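PDB 4NI3: alpha-fucosidase GH29 from Fusarium graminearum, which hydrolyses alpha-L-fucosidic bonds as a family 29 glycoside hydrolase, probably releasing alpha-1,6-linked fucose from the reducing-end N-acetylglucosamine of glycoprotein glycans. Local coordinates for residues 225-230 with 240-245; 269-274 with 281-286; 300-305 with 330-335; 378-383 with 516-521. All coordinates share one frame; numbering follows the deposited sequence. Where two conformers were deposited one is given.

Contact 1: 225-230 with 240-245. With MAN (alpha-D-mannopyranose), chain D.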
loop_
_atom_site.group_PDB
_atom_site.type_symbol
_atom_site.label_atom_id
_atom_site.label_comp_id
_atom_site.label_asym_id
_atom_site.label_seq_id
_atom_site.Cartn_x
_atom_site.Cartn_y
_atom_site.Cartn_z
ATOM N N ASN A 225 -9.970 2.526 1.955
ATOM C CA ASN A 225 -10.949 1.974 2.916
ATOM C C ASN A 225 -10.384 0.925 3.840
ATOM O O ASN A 225 -9.619 0.049 3.419
ATOM C CB ASN A 225 -12.129 1.326 2.196
ATOM C CG ASN A 225 -12.955 2.318 1.446
ATOM O OD1 ASN A 225 -13.937 2.883 1.994
ATOM N ND2 ASN A 225 -12.612 2.534 0.185
ATOM N N ASP A 226 -10.796 0.970 5.094
ATOM C CA ASP A 226 -10.447 -0.086 6.027
ATOM C C ASP A 226 -11.430 -1.246 5.930
ATOM O O ASP A 226 -12.360 -1.225 5.119
ATOM C CB ASP A 226 -10.361 0.457 7.458
ATOM C CG ASP A 226 -9.266 -0.190 8.279
ATOM O OD1 ASP A 226 -8.871 -1.351 7.988
ATOM O OD2 ASP A 226 -8.800 0.447 9.256
ATOM N N PHE A 227 -11.172 -2.258 6.756
ATOM C CA PHE A 227 -11.941 -3.510 6.760
ATOM C C PHE A 227 -13.370 -3.318 7.272
ATOM O O PHE A 227 -13.836 -2.187 7.544
ATOM C CB PHE A 227 -11.196 -4.552 7.612
ATOM C CG PHE A 227 -11.536 -4.498 9.061
ATOM C CD1 PHE A 227 -12.049 -5.617 9.698
ATOM C CD2 PHE A 227 -11.395 -3.327 9.795
ATOM C CE1 PHE A 227 -12.380 -5.569 11.055
ATOM C CE2 PHE A 227 -11.741 -3.265 11.137
ATOM C CZ PHE A 227 -12.233 -4.396 11.767
ATOM N N SER A 228 -14.071 -4.433 7.406
ATOM C CA SER A 228 -15.501 -4.482 7.782
ATOM C C SER A 228 -16.400 -3.955 6.675
ATOM O O SER A 228 -17.550 -3.554 6.928
ATOM C CB SER A 228 -15.763 -3.760 9.104
ATOM O OG SER A 228 -17.065 -4.085 9.603
ATOM N N LEU A 229 -15.923 -4.007 5.434
ATOM C CA LEU A 229 -16.783 -3.789 4.290
ATOM C C LEU A 229 -17.593 -5.063 4.032
ATOM O O LEU A 229 -18.819 -5.017 3.843
ATOM C CB LEU A 229 -15.967 -3.389 3.053
ATOM C CG LEU A 229 -15.180 -2.072 3.163
ATOM C CD1 LEU A 229 -14.530 -1.843 1.821
ATOM C CD2 LEU A 229 -16.097 -0.908 3.580
ATOM N N ASP A 230 -16.896 -6.197 4.036
ATOM C CA ASP A 230 -17.534 -7.507 4.116
ATOM C C ASP A 230 -16.457 -8.479 4.542
ATOM O O ASP A 230 -15.864 -9.197 3.707
ATOM C CB ASP A 230 -18.173 -7.902 2.788
ATOM C CG ASP A 230 -18.900 -9.241 2.866
ATOM O OD1 ASP A 230 -19.124 -9.743 3.994
ATOM O OD2 ASP A 230 -19.232 -9.774 1.781
ATOM N N GLY A 240 -22.450 -9.564 14.861
ATOM C CA GLY A 240 -22.773 -8.774 13.685
ATOM C C GLY A 240 -22.023 -9.301 12.474
ATOM O O GLY A 240 -21.158 -10.163 12.608
ATOM N N PRO A 241 -22.366 -8.787 11.282
ATOM C CA PRO A 241 -21.879 -9.302 10.002
ATOM C C PRO A 241 -20.473 -8.806 9.667
ATOM O O PRO A 241 -19.862 -9.362 8.752
ATOM C CB PRO A 241 -22.897 -8.766 9.002
ATOM C CG PRO A 241 -23.373 -7.479 9.618
ATOM C CD PRO A 241 -23.315 -7.670 11.115
ATOM N N CYS A 242 -19.958 -7.827 10.412
ATOM C CA CYS A 242 -18.647 -7.254 10.089
ATOM C C CYS A 242 -18.649 -6.810 8.629
ATOM O O CYS A 242 -17.742 -7.153 7.855
ATOM C CB CYS A 242 -17.547 -8.289 10.361
ATOM S SG CYS A 242 -15.909 -7.610 10.666
ATOM N N ALA A 243 -19.655 -6.019 8.261
ATOM C CA ALA A 243 -19.923 -5.681 6.884
ATOM C C ALA A 243 -20.764 -4.422 6.781
ATOM O O ALA A 243 -21.445 -4.023 7.743
ATOM C CB ALA A 243 -20.631 -6.835 6.147
ATOM N N VAL A 244 -20.714 -3.839 5.598
ATOM C CA VAL A 244 -21.585 -2.752 5.152
ATOM C C VAL A 244 -22.576 -3.351 4.169
ATOM O O VAL A 244 -22.214 -4.202 3.374
ATOM C CB VAL A 244 -20.766 -1.640 4.442
ATOM C CG1 VAL A 244 -21.685 -0.603 3.760
ATOM C CG2 VAL A 244 -19.794 -0.975 5.396
ATOM N N ASP A 245 -23.828 -2.913 4.225
ATOM C CA ASP A 245 -24.811 -3.339 3.242
ATOM C C ASP A 245 -24.263 -3.303 1.811
ATOM O O ASP A 245 -23.675 -2.312 1.369
ATOM C CB ASP A 245 -26.054 -2.454 3.362
ATOM C CG ASP A 245 -27.112 -2.795 2.343
ATOM O OD1 ASP A 245 -27.761 -3.832 2.518
ATOM O OD2 ASP A 245 -27.286 -2.024 1.377
HETATM C C1 MAN D . -23.222 -14.335 2.424
HETATM C C2 MAN D . -23.057 -12.890 1.892
HETATM C C3 MAN D . -21.618 -12.406 2.138
HETATM C C4 MAN D . -21.211 -12.580 3.586
HETATM C C5 MAN D . -21.435 -14.051 4.000
HETATM C C6 MAN D . -21.123 -14.291 5.438
HETATM O O2 MAN D . -23.890 -12.016 2.606
HETATM O O3 MAN D . -21.492 -11.027 1.759
HETATM O O4 MAN D . -19.814 -12.307 3.723
HETATM O O5 MAN D . -22.811 -14.429 3.777
HETATM O O6 MAN D . -20.938 -15.701 5.570
HETATM O O HOH W 1 -20.705 -10.454 6.364
#
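Asp230 and Ala243 face each other where the chain folds back on itself, their backbones joined in a single bridge with CA atoms 4.1 Å apart. The Asp230 CB turns away from 240-245, and with CG anti to the backbone N (chi1 -177°) the carboxylate is carried to a bound mannose. There OD1 takes a hydrogen bond from mannose O4 and OD2 one from mannose O3, at 2.6 Å, a bidentate grip by neighbouring hydroxyls. OD1 also passes 3.9 Å from Ala243 CB and accepts from a water that donates to Pro241 O as well, tying the carboxylate back to the facing segment. All of this belongs to the long loop between strand 222-225 and helix 246-263 of the TIM barrel, a loop further closed by the disulfide from Cys242 to Cys235. Cys242 SG lies 4.1 Å from Phe227 CE1, an oblique sulfur-aromatic contact, and one face of the same ring carries Ser228 CB over its centre. Between the backbones, Val244 N donates an almost straight bond (172°) to Leu229 O, 2.8 Å away. The Leu229 and Val244 side chains lie side by side, pointing the same way, and touch at CD2 and CG2, 4.1 Å apart, while Trp207 of helix 200-218 packs against both.

Contact 2: 269-274 with 281-286. With NA (sodium ion), chain L; GOL (glycerol), chain M.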
loop_
_atom_site.group_PDB
_atom_site.type_symbol
_atom_site.label_atom_id
_atom_site.label_comp_id
_atom_site.label_asym_id
_atom_site.label_seq_id
_atom_site.Cartn_x
_atom_site.Cartn_y
_atom_site.Cartn_z
ATOM N N THR A 269 -9.914 3.434 -5.714
ATOM C CA THR A 269 -10.307 3.119 -4.347
ATOM C C THR A 269 -9.650 1.797 -3.939
ATOM O O THR A 269 -9.439 0.894 -4.763
ATOM C CB THR A 269 -11.860 3.087 -4.150
ATOM O OG1 THR A 269 -12.163 3.085 -2.755
ATOM C CG2 THR A 269 -12.509 1.891 -4.831
ATOM N N THR A 270 -9.274 1.727 -2.670
ATOM C CA THR A 270 -8.576 0.571 -2.121
ATOM C C THR A 270 -9.383 -0.024 -0.973
ATOM O O THR A 270 -10.262 0.635 -0.369
ATOM C CB THR A 270 -7.150 0.923 -1.601
ATOM O OG1 THR A 270 -7.244 1.597 -0.331
ATOM C CG2 THR A 270 -6.359 1.768 -2.591
ATOM N N TYR A 271 -9.100 -1.277 -0.674
ATOM C CA TYR A 271 -9.771 -1.975 0.405
ATOM C C TYR A 271 -8.836 -3.078 0.905
ATOM O O TYR A 271 -7.854 -3.429 0.209
ATOM C CB TYR A 271 -11.120 -2.528 -0.087
ATOM C CG TYR A 271 -10.971 -3.696 -1.027
ATOM C CD1 TYR A 271 -10.379 -3.547 -2.288
ATOM C CD2 TYR A 271 -11.409 -4.959 -0.648
ATOM C CE1 TYR A 271 -10.223 -4.621 -3.136
ATOM C CE2 TYR A 271 -11.252 -6.048 -1.489
ATOM C CZ TYR A 271 -10.658 -5.874 -2.728
ATOM O OH TYR A 271 -10.498 -6.965 -3.555
ATOM N N LYS A 272 -9.079 -3.606 2.095
ATOM C CA LYS A 272 -8.121 -4.537 2.689
ATOM C C LYS A 272 -8.158 -5.887 1.968
ATOM O O LYS A 272 -9.220 -6.377 1.569
ATOM C CB LYS A 272 -8.384 -4.683 4.179
ATOM C CG LYS A 272 -8.032 -3.407 4.984
ATOM C CD LYS A 272 -6.515 -3.237 4.977
ATOM C CE LYS A 272 -6.069 -1.928 5.625
ATOM N NZ LYS A 272 -6.288 -1.908 7.104
ATOM N N HIS A 273 -6.986 -6.478 1.752
ATOM C CA HIS A 273 -6.941 -7.507 0.713
ATOM C C HIS A 273 -7.686 -8.783 1.099
ATOM O O HIS A 273 -8.133 -9.515 0.213
ATOM C CB HIS A 273 -5.498 -7.813 0.332
ATOM C CG HIS A 273 -4.817 -8.704 1.300
ATOM N ND1 HIS A 273 -4.578 -8.337 2.606
ATOM C CD2 HIS A 273 -4.329 -9.955 1.158
ATOM C CE1 HIS A 273 -3.966 -9.331 3.228
ATOM N NE2 HIS A 273 -3.799 -10.321 2.369
ATOM N N HIS A 274 -7.846 -9.030 2.398
ATOM C CA HIS A 274 -8.649 -10.179 2.875
ATOM C C HIS A 274 -10.160 -9.884 2.942
ATOM O O HIS A 274 -10.983 -10.801 3.008
ATOM C CB HIS A 274 -8.179 -10.586 4.258
ATOM C CG HIS A 274 -8.376 -9.511 5.275
ATOM N ND1 HIS A 274 -9.578 -9.316 5.924
ATOM C CD2 HIS A 274 -7.548 -8.530 5.710
ATOM C CE1 HIS A 274 -9.468 -8.284 6.743
ATOM N NE2 HIS A 274 -8.245 -7.794 6.638
ATOM N N THR A 281 -11.422 -6.326 -9.504
ATOM C CA THR A 281 -11.699 -5.808 -10.830
ATOM C C THR A 281 -11.655 -4.286 -10.891
ATOM O O THR A 281 -11.248 -3.720 -11.891
ATOM C CB THR A 281 -13.090 -6.236 -11.291
ATOM O OG1 THR A 281 -14.016 -5.949 -10.231
ATOM C CG2 THR A 281 -13.109 -7.714 -11.620
ATOM N N SER A 282 -12.112 -3.614 -9.828
ATOM C CA SER A 282 -12.252 -2.156 -9.909
ATOM C C SER A 282 -11.641 -1.435 -8.724
ATOM O O SER A 282 -11.522 -0.196 -8.778
ATOM C CB SER A 282 -13.723 -1.775 -10.015
ATOM O OG SER A 282 -14.448 -2.294 -8.917
ATOM N N ALA A 283 -11.270 -2.178 -7.684
ATOM C CA ALA A 283 -10.634 -1.615 -6.490
ATOM C C ALA A 283 -9.285 -2.266 -6.327
ATOM O O ALA A 283 -9.084 -3.399 -6.779
ATOM C CB ALA A 283 -11.505 -1.821 -5.240
ATOM N N VAL A 284 -8.358 -1.563 -5.677
ATOM C CA VAL A 284 -7.003 -2.062 -5.448
ATOM C C VAL A 284 -6.871 -2.706 -4.076
ATOM O O VAL A 284 -7.251 -2.096 -3.068
ATOM C CB VAL A 284 -5.996 -0.899 -5.586
ATOM C CG1 VAL A 284 -4.569 -1.369 -5.263
ATOM C CG2 VAL A 284 -6.067 -0.346 -6.977
ATOM N N ASP A 285 -6.353 -3.933 -4.036
ATOM C CA ASP A 285 -6.130 -4.642 -2.786
ATOM C C ASP A 285 -5.029 -4.002 -1.972
ATOM O O ASP A 285 -3.943 -3.747 -2.496
ATOM C CB ASP A 285 -5.718 -6.087 -3.052
ATOM C CG ASP A 285 -6.847 -6.967 -3.485
ATOM O OD1 ASP A 285 -7.836 -6.484 -4.071
ATOM O OD2 ASP A 285 -6.669 -8.202 -3.287
ATOM N N ASP A 286 -5.267 -3.815 -0.686
ATOM C CA ASP A 286 -4.308 -3.211 0.222
ATOM C C ASP A 286 -3.908 -4.194 1.327
ATOM O O ASP A 286 -4.746 -4.744 2.074
ATOM C CB ASP A 286 -4.907 -1.907 0.790
ATOM C CG ASP A 286 -4.020 -1.256 1.806
ATOM O OD1 ASP A 286 -3.776 -1.881 2.862
ATOM O OD2 ASP A 286 -3.580 -0.103 1.597
HETATM NA NA NA L . -11.769 -3.008 -14.070
HETATM C C1 GOL M . -8.843 -10.580 -3.187
HETATM O O1 GOL M . -8.517 -9.704 -4.250
HETATM C C2 GOL M . -10.257 -10.246 -2.749
HETATM O O2 GOL M . -10.241 -9.207 -1.781
HETATM C C3 GOL M . -10.992 -11.485 -2.250
HETATM O O3 GOL M . -10.434 -11.882 -1.022
HETATM O O HOH W 2 -9.734 1.862 -8.159
HETATM O O HOH W 3 -4.609 -6.298 4.474
HETATM O O HOH W 4 -9.309 -2.839 -13.779
HETATM O O HOH W 5 -11.645 -2.267 -16.313
HETATM O O HOH W 6 -11.668 -5.230 -14.960
#
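Thr270, Tyr271 and Lys272 pair in parallel with Val284, Asp285 and Asp286, joining two neighbouring strands of the closed eight-stranded TIM barrel, their directions here 40° apart. The backbone bonds pass in both directions: Val284 N to Thr269 O, Tyr271 N to Val284 O, Asp286 N to Tyr271 O and, just past strand 268-272, His273 N to Asp286 O. The last carbonyl also takes a water that bridges to His273 ND1 in the plane of the imidazole.

On the face that carries Thr270 and Val284, Thr270 CG2 rests 4.0 Å from Val284 CB. On the other, Tyr271 and Asp285 run side by side, with ring and carboxylate planes nearly perpendicular (86°). A chi1 of 72° brings the end of the Tyr271 ring close to 281-286, CD1 lying 3.6 Å from Ala283 CB. Tyr271 OH lies 2.8 Å from Asp285 OD1, a weak hydrogen bond whose proton could also go to O2 of a glycerol.

Lys272 lies alongside Asp286, its CE 3.6 Å from OD1, but its ammonium forms salt bridges with Asp226 and Glu288. Asp286 OD2 is held by Gln301 and Trp224. Thr281 O binds a sodium ion at 2.4 Å together with three waters and the carbonyls of Asp15 and His17. The glycerol, probably from the crystallisation liquor, donates from O1 to Asp285 OD2 at 2.6 Å, and its O2 lies 2.9 Å from Tyr271 OH.

Contact 3: 300-305 with 330-335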
loop_
_atom_site.group_PDB
_atom_site.type_symbol
_atom_site.label_atom_id
_atom_site.label_comp_id
_atom_site.label_asym_id
_atom_site.label_seq_id
_atom_site.Cartn_x
_atom_site.Cartn_y
_atom_site.Cartn_z
ATOM N N TRP A 300 -1.259 -3.904 -6.747
ATOM C CA TRP A 300 -1.784 -3.892 -5.369
ATOM C C TRP A 300 -1.030 -2.807 -4.573
ATOM O O TRP A 300 -0.140 -2.124 -5.112
ATOM C CB TRP A 300 -1.635 -5.312 -4.718
ATOM C CG TRP A 300 -0.229 -5.784 -4.852
ATOM C CD1 TRP A 300 0.311 -6.415 -5.924
ATOM C CD2 TRP A 300 0.838 -5.540 -3.936
ATOM N NE1 TRP A 300 1.657 -6.608 -5.724
ATOM C CE2 TRP A 300 2.010 -6.065 -4.514
ATOM C CE3 TRP A 300 0.912 -4.948 -2.669
ATOM C CZ2 TRP A 300 3.253 -5.987 -3.881
ATOM C CZ3 TRP A 300 2.154 -4.853 -2.042
ATOM C CH2 TRP A 300 3.306 -5.384 -2.646
ATOM N N GLN A 301 -1.361 -2.616 -3.306
ATOM C CA GLN A 301 -0.513 -1.765 -2.476
ATOM C C GLN A 301 -0.433 -2.269 -1.057
ATOM O O GLN A 301 -1.291 -3.037 -0.596
ATOM C CB GLN A 301 -0.955 -0.300 -2.526
ATOM C CG GLN A 301 -2.243 -0.019 -1.836
ATOM C CD GLN A 301 -2.495 1.482 -1.596
ATOM O OE1 GLN A 301 -2.279 2.336 -2.460
ATOM N NE2 GLN A 301 -2.934 1.796 -0.396
ATOM N N THR A 302 0.621 -1.842 -0.374
ATOM C CA THR A 302 0.847 -2.007 1.055
ATOM C C THR A 302 0.485 -0.701 1.758
ATOM O O THR A 302 0.851 0.386 1.248
ATOM C CB THR A 302 2.333 -2.298 1.341
ATOM O OG1 THR A 302 2.617 -3.657 1.016
ATOM C CG2 THR A 302 2.630 -2.078 2.812
ATOM N N ASP A 303 -0.152 -0.758 2.923
ATOM C CA ASP A 303 -0.106 0.407 3.792
ATOM C C ASP A 303 0.565 -0.045 5.087
ATOM O O ASP A 303 0.202 -1.085 5.655
ATOM C CB ASP A 303 -1.510 1.048 3.996
ATOM C CG ASP A 303 -2.351 0.365 5.077
ATOM O OD1 ASP A 303 -2.890 -0.746 4.855
ATOM O OD2 ASP A 303 -2.494 0.950 6.151
ATOM N N ASP A 304 1.617 0.656 5.474
ATOM C CA ASP A 304 2.388 0.306 6.658
ATOM C C ASP A 304 2.555 1.540 7.489
ATOM O O ASP A 304 2.188 2.641 7.061
ATOM C CB ASP A 304 3.752 -0.278 6.270
ATOM C CG ASP A 304 4.287 -1.290 7.274
ATOM O OD1 ASP A 304 3.790 -1.377 8.406
ATOM O OD2 ASP A 304 5.253 -1.985 6.896
ATOM N N ALA A 305 3.078 1.370 8.694
ATOM C CA ALA A 305 3.162 2.442 9.663
ATOM C C ALA A 305 4.604 2.673 10.068
ATOM O O ALA A 305 5.414 1.759 10.074
ATOM C CB ALA A 305 2.298 2.120 10.878
ATOM N N LEU A 330 11.269 -0.758 -1.646
ATOM C CA LEU A 330 11.851 -1.463 -2.786
ATOM C C LEU A 330 11.262 -2.853 -2.950
ATOM O O LEU A 330 10.959 -3.266 -4.066
ATOM C CB LEU A 330 13.376 -1.527 -2.651
ATOM C CG LEU A 330 14.082 -0.163 -2.733
ATOM C CD1 LEU A 330 15.520 -0.248 -2.239
ATOM C CD2 LEU A 330 14.045 0.342 -4.168
ATOM N N ASP A 331 11.070 -3.551 -1.840
ATOM C CA ASP A 331 10.450 -4.865 -1.918
ATOM C C ASP A 331 9.050 -4.794 -2.538
ATOM O O ASP A 331 8.718 -5.552 -3.450
ATOM C CB ASP A 331 10.387 -5.499 -0.523
ATOM C CG ASP A 331 10.017 -6.967 -0.578
ATOM O OD1 ASP A 331 10.871 -7.752 -1.008
ATOM O OD2 ASP A 331 8.896 -7.342 -0.181
ATOM N N ARG A 332 8.194 -3.894 -2.044
ATOM C CA ARG A 332 6.813 -3.826 -2.559
ATOM C C ARG A 332 6.803 -3.440 -4.023
ATOM O O ARG A 332 6.094 -4.032 -4.839
ATOM C CB ARG A 332 5.941 -2.818 -1.789
ATOM C CG ARG A 332 6.109 -2.804 -0.287
ATOM C CD ARG A 332 5.902 -4.141 0.392
ATOM N NE ARG A 332 5.986 -3.937 1.835
ATOM C CZ ARG A 332 6.035 -4.900 2.748
ATOM N NH1 ARG A 332 6.001 -6.189 2.405
ATOM N NH2 ARG A 332 6.118 -4.565 4.026
ATOM N N VAL A 333 7.590 -2.423 -4.356
ATOM C CA VAL A 333 7.598 -1.951 -5.735
ATOM C C VAL A 333 8.083 -3.061 -6.698
ATOM O O VAL A 333 7.527 -3.244 -7.780
ATOM C CB VAL A 333 8.469 -0.693 -5.843
ATOM C CG1 VAL A 333 8.806 -0.348 -7.297
ATOM C CG2 VAL A 333 7.768 0.480 -5.121
ATOM N N SER A 334 9.068 -3.850 -6.261
ATOM C CA SER A 334 9.584 -4.942 -7.085
ATOM C C SER A 334 8.538 -6.042 -7.276
ATOM O O SER A 334 8.593 -6.801 -8.252
ATOM C CB SER A 334 10.841 -5.543 -6.454
ATOM O OG SER A 334 10.550 -6.395 -5.342
ATOM N N LYS A 335 7.573 -6.124 -6.354
ATOM C CA LYS A 335 6.559 -7.161 -6.386
ATOM C C LYS A 335 5.225 -6.679 -6.997
ATOM O O LYS A 335 4.199 -7.367 -6.840
ATOM C CB LYS A 335 6.352 -7.669 -4.968
ATOM C CG LYS A 335 7.475 -8.600 -4.501
ATOM C CD LYS A 335 7.353 -8.862 -3.015
ATOM C CE LYS A 335 8.393 -9.859 -2.532
ATOM N NZ LYS A 335 8.338 -9.943 -1.046
#
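The direct hydrogen bond between strand 300-305 and the end of the helix runs from Trp300 NE1 to Lys335 O, 2.9 Å away. The oxygen lies in the indole plane; the bond is bent (145°), and the donor stands above the plane of the carbonyl. Lys335 is the first residue to leave the helical conformation, and this buried carbonyl at the end of the helix thereby finds a donor.

Van der Waals packing follows from the same placement. With chi1 at 52°, the end of the Trp300 indole comes close to the helix, where its six-membered ring meets two side-chain bases: CZ2 lies 3.7 Å from Lys335 CB and CH2 lies 3.8 Å from Arg332 CB. The contact joins the first strand and the helix of a beta-alpha-beta unit of the TIM barrel, in which helix 322-334 covers strand 300-305 and leads into strand 337-343; the segments run nearly antiparallel, at 163°. Further along the strand, Thr302 crosses Arg332 at about a right angle. Its OG1 sits over one face of the guanidinium and 3.4 Å from Arg332 CD, and it is hydrogen-bonded to Gly290 O.

Charge contributes across and within the segments. Arg332 was modelled in two conformers, so its long salt bridge of 4.0 Å from NH2 to Asp304 OD2, which lies at the guanidinium edge, is tentative. Within 330-335, Lys335 NZ makes a salt bridge to Asp331 OD2, on its syn lone pair, 2.8 Å away, while Asp331 OD1 pairs with Arg406.

Contact 4: 378-383 with 516-521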
loop_
_atom_site.group_PDB
_atom_site.type_symbol
_atom_site.label_atom_id
_atom_site.label_comp_id
_atom_site.label_asym_id
_atom_site.label_seq_id
_atom_site.Cartn_x
_atom_site.Cartn_y
_atom_site.Cartn_z
ATOM N N ALA A 378 7.336 -3.687 -12.316
ATOM C CA ALA A 378 7.977 -4.914 -11.885
ATOM C C ALA A 378 8.498 -5.684 -13.082
ATOM O O ALA A 378 7.929 -5.663 -14.184
ATOM C CB ALA A 378 6.992 -5.767 -11.101
ATOM N N TRP A 379 9.588 -6.392 -12.830
ATOM C CA TRP A 379 10.107 -7.370 -13.775
ATOM C C TRP A 379 9.303 -8.650 -13.559
ATOM O O TRP A 379 8.303 -8.627 -12.873
ATOM C CB TRP A 379 11.590 -7.591 -13.524
ATOM C CG TRP A 379 12.355 -8.246 -14.650
ATOM C CD1 TRP A 379 12.088 -8.174 -15.991
ATOM C CD2 TRP A 379 13.513 -9.088 -14.510
ATOM N NE1 TRP A 379 13.031 -8.920 -16.696
ATOM C CE2 TRP A 379 13.905 -9.480 -15.804
ATOM C CE3 TRP A 379 14.251 -9.535 -13.414
ATOM C CZ2 TRP A 379 15.020 -10.301 -16.031
ATOM C CZ3 TRP A 379 15.364 -10.345 -13.643
ATOM C CH2 TRP A 379 15.730 -10.710 -14.946
ATOM N N ASP A 380 9.723 -9.768 -14.121
ATOM C CA ASP A 380 8.970 -11.004 -13.883
ATOM C C ASP A 380 9.456 -11.714 -12.650
ATOM O O ASP A 380 8.781 -12.582 -12.123
ATOM C CB ASP A 380 9.062 -11.937 -15.085
ATOM C CG ASP A 380 8.211 -11.464 -16.243
ATOM O OD1 ASP A 380 7.149 -10.828 -16.003
ATOM O OD2 ASP A 380 8.607 -11.735 -17.390
ATOM N N ILE A 381 10.645 -11.349 -12.194
ATOM C CA ILE A 381 11.206 -11.866 -10.969
ATOM C C ILE A 381 11.505 -10.677 -10.087
ATOM O O ILE A 381 12.120 -9.717 -10.545
ATOM C CB ILE A 381 12.501 -12.689 -11.240
ATOM C CG1 ILE A 381 12.170 -13.902 -12.117
ATOM C CG2 ILE A 381 13.124 -13.144 -9.931
ATOM C CD1 ILE A 381 13.368 -14.683 -12.528
ATOM N N TYR A 382 11.069 -10.698 -8.835
ATOM C CA TYR A 382 11.109 -9.458 -8.065
ATOM C C TYR A 382 12.487 -9.206 -7.483
ATOM O O TYR A 382 12.850 -8.051 -7.248
ATOM C CB TYR A 382 10.054 -9.463 -6.940
ATOM C CG TYR A 382 10.356 -10.448 -5.839
ATOM C CD1 TYR A 382 11.233 -10.126 -4.812
ATOM C CD2 TYR A 382 9.774 -11.708 -5.832
ATOM C CE1 TYR A 382 11.548 -11.045 -3.820
ATOM C CE2 TYR A 382 10.061 -12.613 -4.837
ATOM C CZ TYR A 382 10.933 -12.272 -3.839
ATOM O OH TYR A 382 11.206 -13.207 -2.862
ATOM N N GLY A 383 13.279 -10.257 -7.253
ATOM C CA GLY A 383 14.480 -10.071 -6.462
ATOM C C GLY A 383 15.187 -11.359 -6.112
ATOM O O GLY A 383 14.732 -12.435 -6.507
ATOM N N GLY A 516 8.274 -13.001 -23.878
ATOM C CA GLY A 516 8.249 -14.023 -22.855
ATOM C C GLY A 516 7.935 -13.499 -21.477
ATOM O O GLY A 516 8.112 -12.316 -21.180
ATOM N N VAL A 517 7.460 -14.397 -20.623
ATOM C CA VAL A 517 7.194 -14.089 -19.229
ATOM C C VAL A 517 7.721 -15.239 -18.384
ATOM O O VAL A 517 7.343 -16.397 -18.601
ATOM C CB VAL A 517 5.699 -13.896 -18.947
ATOM C CG1 VAL A 517 5.464 -13.718 -17.454
ATOM C CG2 VAL A 517 5.147 -12.703 -19.749
ATOM N N ALA A 518 8.605 -14.933 -17.440
ATOM C CA ALA A 518 9.082 -15.919 -16.467
ATOM C C ALA A 518 8.058 -16.058 -15.340
ATOM O O ALA A 518 7.428 -15.057 -14.946
ATOM C CB ALA A 518 10.439 -15.515 -15.912
ATOM N N LEU A 519 7.872 -17.287 -14.869
ATOM C CA LEU A 519 6.921 -17.636 -13.816
ATOM C C LEU A 519 7.622 -18.395 -12.707
ATOM O O LEU A 519 8.289 -19.405 -12.943
ATOM C CB LEU A 519 5.772 -18.485 -14.380
ATOM C CG LEU A 519 4.937 -17.887 -15.520
ATOM C CD1 LEU A 519 3.995 -18.935 -16.113
ATOM C CD2 LEU A 519 4.149 -16.631 -15.088
ATOM N N ALA A 520 7.443 -17.946 -11.474
ATOM C CA ALA A 520 7.897 -18.672 -10.317
ATOM C C ALA A 520 6.944 -19.844 -10.041
ATOM O O ALA A 520 6.004 -20.076 -10.814
ATOM C CB ALA A 520 7.977 -17.737 -9.104
ATOM N N LEU A 521 7.152 -20.567 -8.944
ATOM C CA LEU A 521 6.124 -21.493 -8.478
ATOM C C LEU A 521 4.884 -20.676 -8.118
ATOM O O LEU A 521 4.977 -19.536 -7.639
ATOM C CB LEU A 521 6.608 -22.309 -7.281
ATOM C CG LEU A 521 7.904 -23.088 -7.538
ATOM C CD1 LEU A 521 8.282 -23.930 -6.344
ATOM C CD2 LEU A 521 7.770 -23.946 -8.774
HETATM O O HOH W 7 6.361 -13.548 -12.988
HETATM O O HOH W 8 8.840 -10.167 -19.665
#
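Asp380 OD2 is gripped by two donors, the backbone N of Ala518 at 3.2 Å and a water at 2.8 Å that also donates to Gly516 O. The amide bond is moderately bent (150°) and reaches the oxygen from above the carboxylate plane, 59° out of it. The aspartate CB points toward strand 516-519, and CG stands anti to its own carbonyl carbon (chi1 -74°), which lays the carboxylate across Val517: OD2 comes within 3.3 Å of Val517 CA, and OD1 within 3.6 Å of Val517 CG1. The two side chains cross at about a right angle. A second water donates both to Asp380 O and to Ala518 O, at 2.7 Å each, so the peptide units of the two segments are linked without meeting directly.

Apolar contact is slight. Ala518 CB touches Asp380 CB at 3.9 Å and lies 4.5 Å from Ile381 CG1. Segment 378-383 is the link that leaves helix 353-369 for strand 383-384, an outermost strand of a six-stranded antiparallel sheet; strand 516-519 is in turn an outermost strand of a separate four-stranded antiparallel sheet, where Val517 pairs with Val506. The contact thus joins this link to the outermost strand of the second sheet. With one direct bond, two water bridges and little hydrophobic surface, it is a chiefly polar, partly hydrated junction in which Asp380 supplies both the carboxylate and the carbonyl that reach the strand, directly or through water.

In the fold
The four contacts follow one another along the chain, each closing before the next opens. Contacts 1, 2 and 3 belong to the TIM barrel: contact 1 in the loop after strand 222-225, contact 2 between strands 268-272 and 284-288, contact 3 between strand 300-305 and helix 322-334. Contacts 1 and 2 have centres about 13 Å apart and meet through the Asp226-Lys272 salt bridge; contacts 2 and 3, centres about 14 Å apart, meet where Asp286 receives Gln301 NE2. Contact 4 has its centre about 17 Å from that of contact 3 and 34 Å from that of contact 1; its Tyr382 makes a cation-pi contact with Lys335, so a barrel helix end packs on the loop leading into the antiparallel sheets.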